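Local coordinates for protein nicotinamide-nucleotide adenylyltransferase NadR family / Ribosylnicotinamide kinase (Lactococcus lactis subsp. cremoris, PDB 6GYE) that probably phosphorylates nicotinamide riboside to nicotinamide mononucleotide and, as in related bifunctional NadR proteins, probably adenylylates that product to form NAD+, at residues 98-103 / 130-135; 106-111 / 141-146; 31-36 / 148-153. All coordinates share one frame; numbering follows the deposited sequence. Where two conformers were deposited one is given.

Overall arrangement
All three contacts lie in the domain built on the parallel sheet with strand order 80-86, 43-50, 15-21, 118-123, 142-147. Contacts 1 and 2 share helix 95-110, with centres about 11 Å apart, and they join where Leu132 CD2 packs on Val145 CG2 at 4.0 Å. Contact 3 has its centre about 22 Å from that of contact 1 and about 20 Å from that of contact 2, whose strand 142-147 runs directly into the 148-153 segment. Of the three, contact 3 adjoins a bound sulfate, in what is probably the adenylyltransferase nucleotide site. The nicotinamide riboside pocket, with Arg177, Tyr240 and Asp291 among its residues, uses no residue of these segments.

Contact 1 of 3, residues 98-103 / 130-135; sequences DEWANR and AELKKR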
loop_
_atom_site.group_PDB
_atom_site.type_symbol
_atom_site.label_atom_id
_atom_site.label_comp_id
_atom_site.label_asym_id
_atom_site.label_seq_id
_atom_site.Cartn_x
_atom_site.Cartn_y
_atom_site.Cartn_z
ATOM N N ASP A 98 19.955 10.411 27.488
ATOM C CA ASP A 98 20.132 9.360 28.482
ATOM C C ASP A 98 19.009 8.341 28.370
ATOM O O ASP A 98 19.248 7.144 28.178
ATOM C CB ASP A 98 20.159 9.966 29.880
ATOM C CG ASP A 98 21.394 10.790 30.126
ATOM O OD1 ASP A 98 22.477 10.372 29.673
ATOM O OD2 ASP A 98 21.281 11.847 30.784
ATOM N N GLU A 99 17.766 8.819 28.462
ATOM C CA GLU A 99 16.605 7.948 28.341
ATOM C C GLU A 99 16.581 7.235 26.990
ATOM O O GLU A 99 16.244 6.047 26.911
ATOM C CB GLU A 99 15.333 8.769 28.551
ATOM C CG GLU A 99 14.038 8.016 28.285
ATOM C CD GLU A 99 13.637 7.096 29.413
ATOM O OE1 GLU A 99 14.264 7.179 30.495
ATOM O OE2 GLU A 99 12.692 6.296 29.214
ATOM N N TRP A 100 16.933 7.942 25.915
ATOM C CA TRP A 100 16.979 7.305 24.603
ATOM C C TRP A 100 17.931 6.115 24.612
ATOM O O TRP A 100 17.566 5.006 24.203
ATOM C CB TRP A 100 17.382 8.333 23.538
ATOM C CG TRP A 100 17.480 7.793 22.150
ATOM C CD1 TRP A 100 16.474 7.684 21.232
ATOM C CD2 TRP A 100 18.664 7.311 21.509
ATOM N NE1 TRP A 100 16.957 7.138 20.064
ATOM C CE2 TRP A 100 18.297 6.897 20.211
ATOM C CE3 TRP A 100 19.998 7.172 21.912
ATOM C CZ2 TRP A 100 19.216 6.365 19.314
ATOM C CZ3 TRP A 100 20.908 6.640 21.021
ATOM C CH2 TRP A 100 20.513 6.244 19.736
ATOM N N ALA A 101 19.149 6.319 25.120
ATOM C CA ALA A 101 20.123 5.234 25.176
ATOM C C ALA A 101 19.654 4.105 26.085
ATOM O O ALA A 101 19.893 2.927 25.787
ATOM C CB ALA A 101 21.478 5.760 25.635
ATOM N N ASN A 102 19.005 4.443 27.208
ATOM C CA ASN A 102 18.467 3.410 28.090
ATOM C C ASN A 102 17.571 2.460 27.319
ATOM O O ASN A 102 17.767 1.241 27.346
ATOM C CB ASN A 102 17.683 4.032 29.244
ATOM C CG ASN A 102 18.574 4.647 30.279
ATOM O OD1 ASN A 102 19.745 4.285 30.395
ATOM N ND2 ASN A 102 18.030 5.581 31.050
ATOM N N ARG A 103 16.611 3.016 26.581
ATOM C CA ARG A 103 15.728 2.187 25.773
ATOM C C ARG A 103 16.524 1.382 24.761
ATOM O O ARG A 103 16.250 0.200 24.535
ATOM C CB ARG A 103 14.701 3.065 25.063
ATOM C CG ARG A 103 13.904 3.958 25.989
ATOM C CD ARG A 103 12.815 4.683 25.219
ATOM N NE ARG A 103 12.112 5.647 26.058
ATOM C CZ ARG A 103 11.200 6.495 25.598
ATOM N NH1 ARG A 103 10.894 6.492 24.304
ATOM N NH2 ARG A 103 10.603 7.347 26.424
ATOM N N ALA A 130 28.424 10.573 18.642
ATOM C CA ALA A 130 29.067 11.156 19.818
ATOM C C ALA A 130 28.247 10.913 21.079
ATOM O O ALA A 130 28.813 10.623 22.141
ATOM C CB ALA A 130 29.318 12.652 19.609
ATOM N N GLU A 131 26.919 11.054 20.989
ATOM C CA GLU A 131 26.075 10.851 22.164
ATOM C C GLU A 131 26.066 9.388 22.587
ATOM O O GLU A 131 26.039 9.076 23.784
ATOM C CB GLU A 131 24.650 11.344 21.886
ATOM C CG GLU A 131 24.542 12.846 21.611
ATOM C CD GLU A 131 25.049 13.732 22.765
ATOM O OE1 GLU A 131 25.316 14.930 22.523
ATOM O OE2 GLU A 131 25.190 13.237 23.906
ATOM N N LEU A 132 26.107 8.478 21.621
ATOM C CA LEU A 132 26.148 7.060 21.946
ATOM C C LEU A 132 27.468 6.678 22.613
ATOM O O LEU A 132 27.479 5.947 23.613
ATOM C CB LEU A 132 25.912 6.249 20.679
ATOM C CG LEU A 132 25.437 4.817 20.846
ATOM C CD1 LEU A 132 24.346 4.757 21.888
ATOM C CD2 LEU A 132 24.891 4.370 19.508
ATOM N N LYS A 133 28.599 7.160 22.074
ATOM C CA LYS A 133 29.903 6.774 22.611
ATOM C C LYS A 133 30.064 7.154 24.082
ATOM O O LYS A 133 30.831 6.506 24.803
ATOM C CB LYS A 133 31.037 7.388 21.780
ATOM C CG LYS A 133 31.508 6.505 20.630
ATOM C CD LYS A 133 32.081 7.318 19.473
ATOM C CE LYS A 133 33.244 8.169 19.901
ATOM N NZ LYS A 133 33.722 9.028 18.783
ATOM N N LYS A 134 29.405 8.225 24.534
ATOM C CA LYS A 134 29.476 8.609 25.944
ATOM C C LYS A 134 28.641 7.722 26.868
ATOM O O LYS A 134 28.804 7.809 28.087
ATOM C CB LYS A 134 29.042 10.066 26.122
ATOM C CG LYS A 134 29.878 11.077 25.358
ATOM C CD LYS A 134 29.421 12.507 25.648
ATOM C CE LYS A 134 27.936 12.669 25.351
ATOM N NZ LYS A 134 27.428 14.029 25.679
ATOM N N ARG A 135 27.757 6.878 26.339
ATOM C CA ARG A 135 26.753 6.208 27.160
ATOM C C ARG A 135 26.813 4.688 27.052
ATOM O O ARG A 135 25.809 4.019 27.308
ATOM C CB ARG A 135 25.351 6.710 26.806
ATOM C CG ARG A 135 25.095 8.162 27.211
ATOM C CD ARG A 135 23.810 8.673 26.577
ATOM N NE ARG A 135 23.447 10.012 27.033
ATOM C CZ ARG A 135 23.968 11.134 26.544
ATOM N NH1 ARG A 135 24.894 11.088 25.597
ATOM N NH2 ARG A 135 23.563 12.307 27.001
#
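Arg135 carries this contact, reaching from the loop side of segment 130-135 to Asp98 and Ala101 on helix 95-110. Its CG stands anti to the carbonyl carbon (chi1 -69°), and the chain then runs extended to NE, which sends the aliphatic part past Ala101 before the charged end begins. CB approaches Ala101 CB at 4.2 Å, and CD packs on the same methyl at 3.8 Å. NE donates to Asp98 OD1 at 2.8 Å in a somewhat bent salt bridge (145°); the oxygen is met from above the carboxylate plane, 42° out of it. At the tip, NH2 stands 3.5 Å from the same Asp98 OD1, a proximity rather than an assigned bond. NH1 turns back to its own segment, bonding Glu131 O at 2.9 Å and Glu131 OE2 at 2.8 Å, the latter through the anti lone pair. Lys134 NZ also reaches OE2, on its syn side, so this oxygen has two cationic donors. Around the charged network, Trp97 touches both Glu131 and Arg135.

A second, apolar patch lies beside the salt bridge. Leu132 CD1 meets the edge of the Trp100 ring at CZ3, 4.0 Å away, and Leu132 also touches Leu104, Phe105 and Val145, which ties the helix pair to the last strand of the sheet. Trp100 itself is held by NE1 bonding to Glu87.

A methionine in place of Arg135 would probably leave Asp98 without its cation and Glu131 O and OE2 without their NH1 donor. Asp98 OD1 and Glu131 OE2 lie 7.0 Å apart, and the guanidinium that bridges these two carboxylates probably eases their mutual repulsion.

Contact 2 of 3, residues 106-111 / 141-146; sequences ELIHHN and NQYAVE
Ile108 and His109 meet Tyr143 in a light helix-on-sheet contact at the border of a Rossmann-like, nucleotidyltransferase-type parallel fold. Helix 95-110 belongs to the beta-alpha-beta crossover between strands 80-86 and 118-123, while Tyr143 sits on strand 142-147, the outermost strand beyond 118-123. Only 111 Å² is buried between the two segments, and no hydrogen bond runs directly from one to the other.

The apolar link is Ile108 CD1 to Tyr143 CE1 at 4.4 Å, with the methyl lying obliquely to the ring. The isoleucine arrives there because its CB points toward the strand and CD1 lies anti to CA (chi2 -178°), which extends the chain toward the ring. The same residue touches Phe121, as Tyr143 does, so both side chains converge on strand 118-123. Phe105 of the helix adds an edge-to-face meeting with the tyrosine ring, and Phe136 packs on that ring as well.

The polar link is indirect. His109 NE2 stands 4.1 Å from Tyr143 OH, the two side chains crossing at about a right angle, and the distance is too long for a bond. Both atoms are instead hydrogen-bonded to Asp139 OD2, just before the strand segment, so one carboxylate oxygen joins the helix to the strand. Tyr143 holds its CG anti to the carbonyl carbon (chi1 -69°), a setting that carries the hydroxyl to this carboxylate.

On the strand side, Asn141 OD1 bonds Leu117 N, which fixes the rotation of its amide and directs the NH2 at the tyrosine hydroxyl. Asn141 ND2 donates to Tyr143 OH at 3.0 Å, nearly straight at 177°, with the oxygen in the amide plane.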
loop_
_atom_site.group_PDB
_atom_site.type_symbol
_atom_site.label_atom_id
_atom_site.label_comp_id
_atom_site.label_asym_id
_atom_site.label_seq_id
_atom_site.Cartn_x
_atom_site.Cartn_y
_atom_site.Cartn_z
ATOM N N GLU A 106 18.373 -1.445 26.499
ATOM C CA GLU A 106 17.379 -2.422 26.911
ATOM C C GLU A 106 16.967 -3.300 25.733
ATOM O O GLU A 106 16.859 -4.523 25.871
ATOM C CB GLU A 106 16.185 -1.706 27.528
ATOM C CG GLU A 106 15.117 -2.630 28.057
ATOM C CD GLU A 106 14.247 -1.936 29.076
ATOM O OE1 GLU A 106 13.932 -2.555 30.115
ATOM O OE2 GLU A 106 13.911 -0.753 28.850
ATOM N N LEU A 107 16.781 -2.696 24.553
ATOM C CA LEU A 107 16.453 -3.459 23.351
ATOM C C LEU A 107 17.522 -4.497 23.047
ATOM O O LEU A 107 17.212 -5.647 22.723
ATOM C CB LEU A 107 16.316 -2.523 22.157
ATOM C CG LEU A 107 14.973 -1.997 21.674
ATOM C CD1 LEU A 107 15.145 -1.447 20.259
ATOM C CD2 LEU A 107 13.940 -3.070 21.710
ATOM N N ILE A 108 18.790 -4.097 23.118
ATOM C CA ILE A 108 19.892 -5.023 22.865
ATOM C C ILE A 108 19.874 -6.163 23.878
ATOM O O ILE A 108 20.048 -7.338 23.529
ATOM C CB ILE A 108 21.232 -4.270 22.905
ATOM C CG1 ILE A 108 21.298 -3.248 21.778
ATOM C CG2 ILE A 108 22.399 -5.253 22.839
ATOM C CD1 ILE A 108 22.603 -2.509 21.719
ATOM N N HIS A 109 19.697 -5.827 25.154
ATOM C CA HIS A 109 19.681 -6.855 26.188
ATOM C C HIS A 109 18.548 -7.852 25.952
ATOM O O HIS A 109 18.752 -9.070 26.006
ATOM C CB HIS A 109 19.569 -6.205 27.566
ATOM C CG HIS A 109 20.744 -5.348 27.927
ATOM N ND1 HIS A 109 20.678 -4.358 28.885
ATOM C CD2 HIS A 109 22.016 -5.325 27.454
ATOM C CE1 HIS A 109 21.857 -3.766 28.990
ATOM N NE2 HIS A 109 22.685 -4.332 28.130
ATOM N N HIS A 110 17.346 -7.349 25.666
ATOM C CA HIS A 110 16.184 -8.222 25.543
ATOM C C HIS A 110 16.307 -9.157 24.346
ATOM O O HIS A 110 15.910 -10.324 24.420
ATOM C CB HIS A 110 14.913 -7.377 25.428
ATOM C CG HIS A 110 13.648 -8.177 25.479
ATOM N ND1 HIS A 110 13.352 -9.045 26.512
ATOM C CD2 HIS A 110 12.606 -8.252 24.617
ATOM C CE1 HIS A 110 12.179 -9.609 26.287
ATOM N NE2 HIS A 110 11.706 -9.145 25.144
ATOM N N ASN A 111 16.876 -8.678 23.245
ATOM C CA ASN A 111 16.850 -9.399 21.981
ATOM C C ASN A 111 18.138 -10.161 21.701
ATOM O O ASN A 111 18.344 -10.618 20.572
ATOM C CB ASN A 111 16.553 -8.431 20.830
ATOM C CG ASN A 111 15.121 -7.940 20.848
ATOM O OD1 ASN A 111 14.229 -8.574 20.275
ATOM N ND2 ASN A 111 14.882 -6.829 21.541
ATOM N N ASN A 141 29.568 -6.158 27.833
ATOM C CA ASN A 141 29.751 -6.104 26.386
ATOM C C ASN A 141 30.840 -5.117 25.976
ATOM O O ASN A 141 31.143 -4.150 26.677
ATOM C CB ASN A 141 28.457 -5.707 25.679
ATOM C CG ASN A 141 27.407 -6.771 25.749
ATOM O OD1 ASN A 141 27.708 -7.964 25.846
ATOM N ND2 ASN A 141 26.155 -6.350 25.701
ATOM N N GLN A 142 31.399 -5.370 24.796
ATOM C CA GLN A 142 32.307 -4.463 24.116
ATOM C C GLN A 142 31.531 -3.734 23.022
ATOM O O GLN A 142 30.874 -4.368 22.188
ATOM C CB GLN A 142 33.485 -5.229 23.516
ATOM C CG GLN A 142 34.614 -4.345 22.992
ATOM C CD GLN A 142 35.600 -5.101 22.106
ATOM O OE1 GLN A 142 35.207 -5.924 21.271
ATOM N NE2 GLN A 142 36.890 -4.853 22.313
ATOM N N TYR A 143 31.577 -2.406 23.054
ATOM C CA TYR A 143 30.815 -1.558 22.153
ATOM C C TYR A 143 31.714 -0.718 21.273
ATOM O O TYR A 143 32.741 -0.202 21.722
ATOM C CB TYR A 143 29.891 -0.627 22.920
ATOM C CG TYR A 143 28.767 -1.354 23.586
ATOM C CD1 TYR A 143 27.688 -1.817 22.833
ATOM C CD2 TYR A 143 28.775 -1.590 24.958
ATOM C CE1 TYR A 143 26.642 -2.492 23.423
ATOM C CE2 TYR A 143 27.724 -2.267 25.567
ATOM C CZ TYR A 143 26.660 -2.717 24.785
ATOM O OH TYR A 143 25.608 -3.395 25.348
ATOM N N ALA A 144 31.301 -0.575 20.019
ATOM C CA ALA A 144 31.946 0.319 19.081
ATOM C C ALA A 144 30.852 0.974 18.253
ATOM O O ALA A 144 29.809 0.376 17.983
ATOM C CB ALA A 144 32.955 -0.416 18.179
ATOM N N VAL A 145 31.100 2.212 17.853
ATOM C CA VAL A 145 30.204 2.961 16.990
ATOM C C VAL A 145 30.958 3.196 15.697
ATOM O O VAL A 145 32.123 3.603 15.722
ATOM C CB VAL A 145 29.754 4.285 17.631
ATOM C CG1 VAL A 145 29.092 5.170 16.605
ATOM C CG2 VAL A 145 28.798 4.008 18.760
ATOM N N GLU A 146 30.312 2.907 14.587
ATOM C CA GLU A 146 30.895 3.031 13.264
ATOM C C GLU A 146 30.010 3.941 12.425
ATOM O O GLU A 146 28.811 3.688 12.280
ATOM C CB GLU A 146 30.994 1.631 12.631
ATOM C CG GLU A 146 31.410 1.544 11.184
ATOM C CD GLU A 146 31.756 0.110 10.763
ATOM O OE1 GLU A 146 32.192 -0.683 11.638
ATOM O OE2 GLU A 146 31.602 -0.216 9.555
#

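Contact 3 of 3, residues 31-36 / 148-153; sequences QQQIYK and ADRHDI. With SO4 (sulfate ion), chain E.
Arg150 NH1 is held by two acceptors, sulfate O1 at 3.2 Å and the carbonyl of Phe20, while farther back along the chain its CD lies 3.8 Å from Gln33 OE1. The sulfate bond is nearly straight (166°) and lies at the guanidinium edge, near its plane. Bends at chi2 and chi3 fold the arginine back to reach that position.

Gln33, extended beyond CG from helix 28-40, lays its CG and amide against Ile153. Ile153 CD1 comes from the opposite direction, 3.8 Å from Gln33 CG and nearer still to the amide atoms, the shortest of these distances being doubtful at 2.30 Å resolution. The polar end of Gln33 is satisfied by Tyr19 OH, which bonds OE1; NE2 to Asp149 O is too long for a bond. Separately, Asp149 OD1 accepts from His151 N at 3.1 Å, a capping bond at the start of helix 151-162.

Ile153 CG2 approaches sulfate O1 at 3.8 Å, and the anion also takes bonds from Thr22 N, Phe23 N and His30 NE2. These belong to the GTFAPLHTGH sequence, the nucleotidyltransferase signature, so the sulfate, itself probably from the crystallisation liquor, is consistent with a phosphate position of the nucleotide. Backbone amides, a histidine and an arginine together suit an anion; Gln33 touches the aliphatic CD of this arginine, so the contact probably helps to place its guanidinium there.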
loop_
_atom_site.group_PDB
_atom_site.type_symbol
_atom_site.label_atom_id
_atom_site.label_comp_id
_atom_site.label_asym_id
_atom_site.label_seq_id
_atom_site.Cartn_x
_atom_site.Cartn_y
_atom_site.Cartn_z
ATOM N N GLN A 31 18.603 -2.625 2.048
ATOM C CA GLN A 31 18.755 -4.073 2.041
ATOM C C GLN A 31 20.179 -4.471 1.701
ATOM O O GLN A 31 20.710 -5.425 2.276
ATOM C CB GLN A 31 17.738 -4.689 1.084
ATOM C CG GLN A 31 16.335 -4.515 1.621
ATOM C CD GLN A 31 15.233 -4.664 0.580
ATOM O OE1 GLN A 31 14.087 -4.303 0.838
ATOM N NE2 GLN A 31 15.575 -5.178 -0.601
ATOM N N GLN A 32 20.812 -3.754 0.771
ATOM C CA GLN A 32 22.201 -4.050 0.443
ATOM C C GLN A 32 23.107 -3.809 1.640
ATOM O O GLN A 32 24.043 -4.579 1.875
ATOM C CB GLN A 32 22.644 -3.233 -0.773
ATOM C CG GLN A 32 22.075 -3.827 -2.056
ATOM C CD GLN A 32 21.585 -2.781 -3.045
ATOM O OE1 GLN A 32 22.140 -1.692 -3.142
ATOM N NE2 GLN A 32 20.495 -3.094 -3.744
ATOM N N GLN A 33 22.840 -2.754 2.415
ATOM C CA GLN A 33 23.666 -2.509 3.594
ATOM C C GLN A 33 23.432 -3.573 4.651
ATOM O O GLN A 33 24.387 -4.050 5.278
ATOM C CB GLN A 33 23.400 -1.119 4.178
ATOM C CG GLN A 33 23.990 0.013 3.347
ATOM C CD GLN A 33 24.064 1.321 4.111
ATOM O OE1 GLN A 33 23.305 1.550 5.055
ATOM N NE2 GLN A 33 24.982 2.190 3.704
ATOM N N ILE A 34 22.170 -3.973 4.838
ATOM C CA ILE A 34 21.841 -4.933 5.887
ATOM C C ILE A 34 22.500 -6.275 5.604
ATOM O O ILE A 34 23.103 -6.886 6.498
ATOM C CB ILE A 34 20.313 -5.059 6.030
ATOM C CG1 ILE A 34 19.760 -3.792 6.695
ATOM C CG2 ILE A 34 19.918 -6.346 6.803
ATOM C CD1 ILE A 34 18.275 -3.580 6.475
ATOM N N TYR A 35 22.435 -6.738 4.350
ATOM C CA TYR A 35 23.053 -8.022 4.040
ATOM C C TYR A 35 24.577 -7.971 4.118
ATOM O O TYR A 35 25.197 -8.986 4.454
ATOM C CB TYR A 35 22.573 -8.519 2.670
ATOM C CG TYR A 35 21.123 -8.967 2.752
ATOM C CD1 TYR A 35 20.706 -9.822 3.777
ATOM C CD2 TYR A 35 20.168 -8.511 1.854
ATOM C CE1 TYR A 35 19.385 -10.232 3.885
ATOM C CE2 TYR A 35 18.851 -8.906 1.961
ATOM C CZ TYR A 35 18.467 -9.771 2.977
ATOM O OH TYR A 35 17.164 -10.154 3.081
ATOM N N LYS A 36 25.205 -6.814 3.836
ATOM C CA LYS A 36 26.641 -6.699 4.092
ATOM C C LYS A 36 26.917 -6.775 5.578
ATOM O O LYS A 36 27.834 -7.482 6.014
ATOM C CB LYS A 36 27.219 -5.401 3.516
ATOM C CG LYS A 36 27.308 -5.391 2.003
ATOM C CD LYS A 36 28.092 -4.201 1.468
ATOM C CE LYS A 36 28.053 -4.195 -0.043
ATOM N NZ LYS A 36 28.930 -3.173 -0.602
ATOM N N ALA A 148 28.507 5.286 9.155
ATOM C CA ALA A 148 28.219 4.867 7.795
ATOM C C ALA A 148 27.600 6.043 7.062
ATOM O O ALA A 148 26.817 6.801 7.637
ATOM C CB ALA A 148 27.271 3.668 7.771
ATOM N N ASP A 149 27.923 6.180 5.790
ATOM C CA ASP A 149 27.348 7.257 5.006
ATOM C C ASP A 149 25.935 6.853 4.595
ATOM O O ASP A 149 25.739 5.815 3.956
ATOM C CB ASP A 149 28.227 7.542 3.797
ATOM C CG ASP A 149 27.888 8.840 3.131
ATOM O OD1 ASP A 149 26.780 9.350 3.401
ATOM O OD2 ASP A 149 28.744 9.364 2.370
ATOM N N ARG A 150 24.947 7.633 5.022
ATOM C CA ARG A 150 23.553 7.332 4.748
ATOM C C ARG A 150 22.952 8.278 3.728
ATOM O O ARG A 150 21.774 8.134 3.388
ATOM C CB ARG A 150 22.717 7.382 6.036
ATOM C CG ARG A 150 22.973 6.257 7.026
ATOM C CD ARG A 150 22.427 4.925 6.545
ATOM N NE ARG A 150 20.982 4.744 6.743
ATOM C CZ ARG A 150 20.448 3.965 7.690
ATOM N NH1 ARG A 150 19.121 3.823 7.797
ATOM N NH2 ARG A 150 21.245 3.323 8.540
ATOM N N HIS A 151 23.735 9.217 3.204
ATOM C CA HIS A 151 23.168 10.235 2.329
ATOM C C HIS A 151 22.390 9.633 1.153
ATOM O O HIS A 151 21.257 10.042 0.879
ATOM C CB HIS A 151 24.261 11.164 1.818
ATOM C CG HIS A 151 23.768 12.137 0.797
ATOM N ND1 HIS A 151 23.785 11.867 -0.554
ATOM C CD2 HIS A 151 23.212 13.367 0.929
ATOM C CE1 HIS A 151 23.279 12.897 -1.213
ATOM N NE2 HIS A 151 22.926 13.821 -0.337
ATOM N N ASP A 152 22.986 8.662 0.455
ATOM C CA ASP A 152 22.310 8.073 -0.700
ATOM C C ASP A 152 21.051 7.318 -0.285
ATOM O O ASP A 152 20.048 7.332 -1.004
ATOM C CB ASP A 152 23.262 7.152 -1.464
ATOM C CG ASP A 152 24.317 7.922 -2.244
ATOM O OD1 ASP A 152 24.447 9.148 -2.024
ATOM O OD2 ASP A 152 25.014 7.309 -3.081
ATOM N N ILE A 153 21.076 6.668 0.874
ATOM C CA ILE A 153 19.900 5.947 1.334
ATOM C C ILE A 153 18.762 6.912 1.651
ATOM O O ILE A 153 17.612 6.691 1.244
ATOM C CB ILE A 153 20.278 5.045 2.518
ATOM C CG1 ILE A 153 21.199 3.959 1.968
ATOM C CG2 ILE A 153 19.025 4.432 3.205
ATOM C CD1 ILE A 153 21.545 2.947 2.962
HETATM S S SO4 E . 15.633 6.056 6.691
HETATM O O1 SO4 E . 16.790 5.356 6.145
HETATM O O2 SO4 E . 14.398 5.633 6.019
HETATM O O3 SO4 E . 15.613 5.729 8.112
HETATM O O4 SO4 E . 15.742 7.502 6.505
#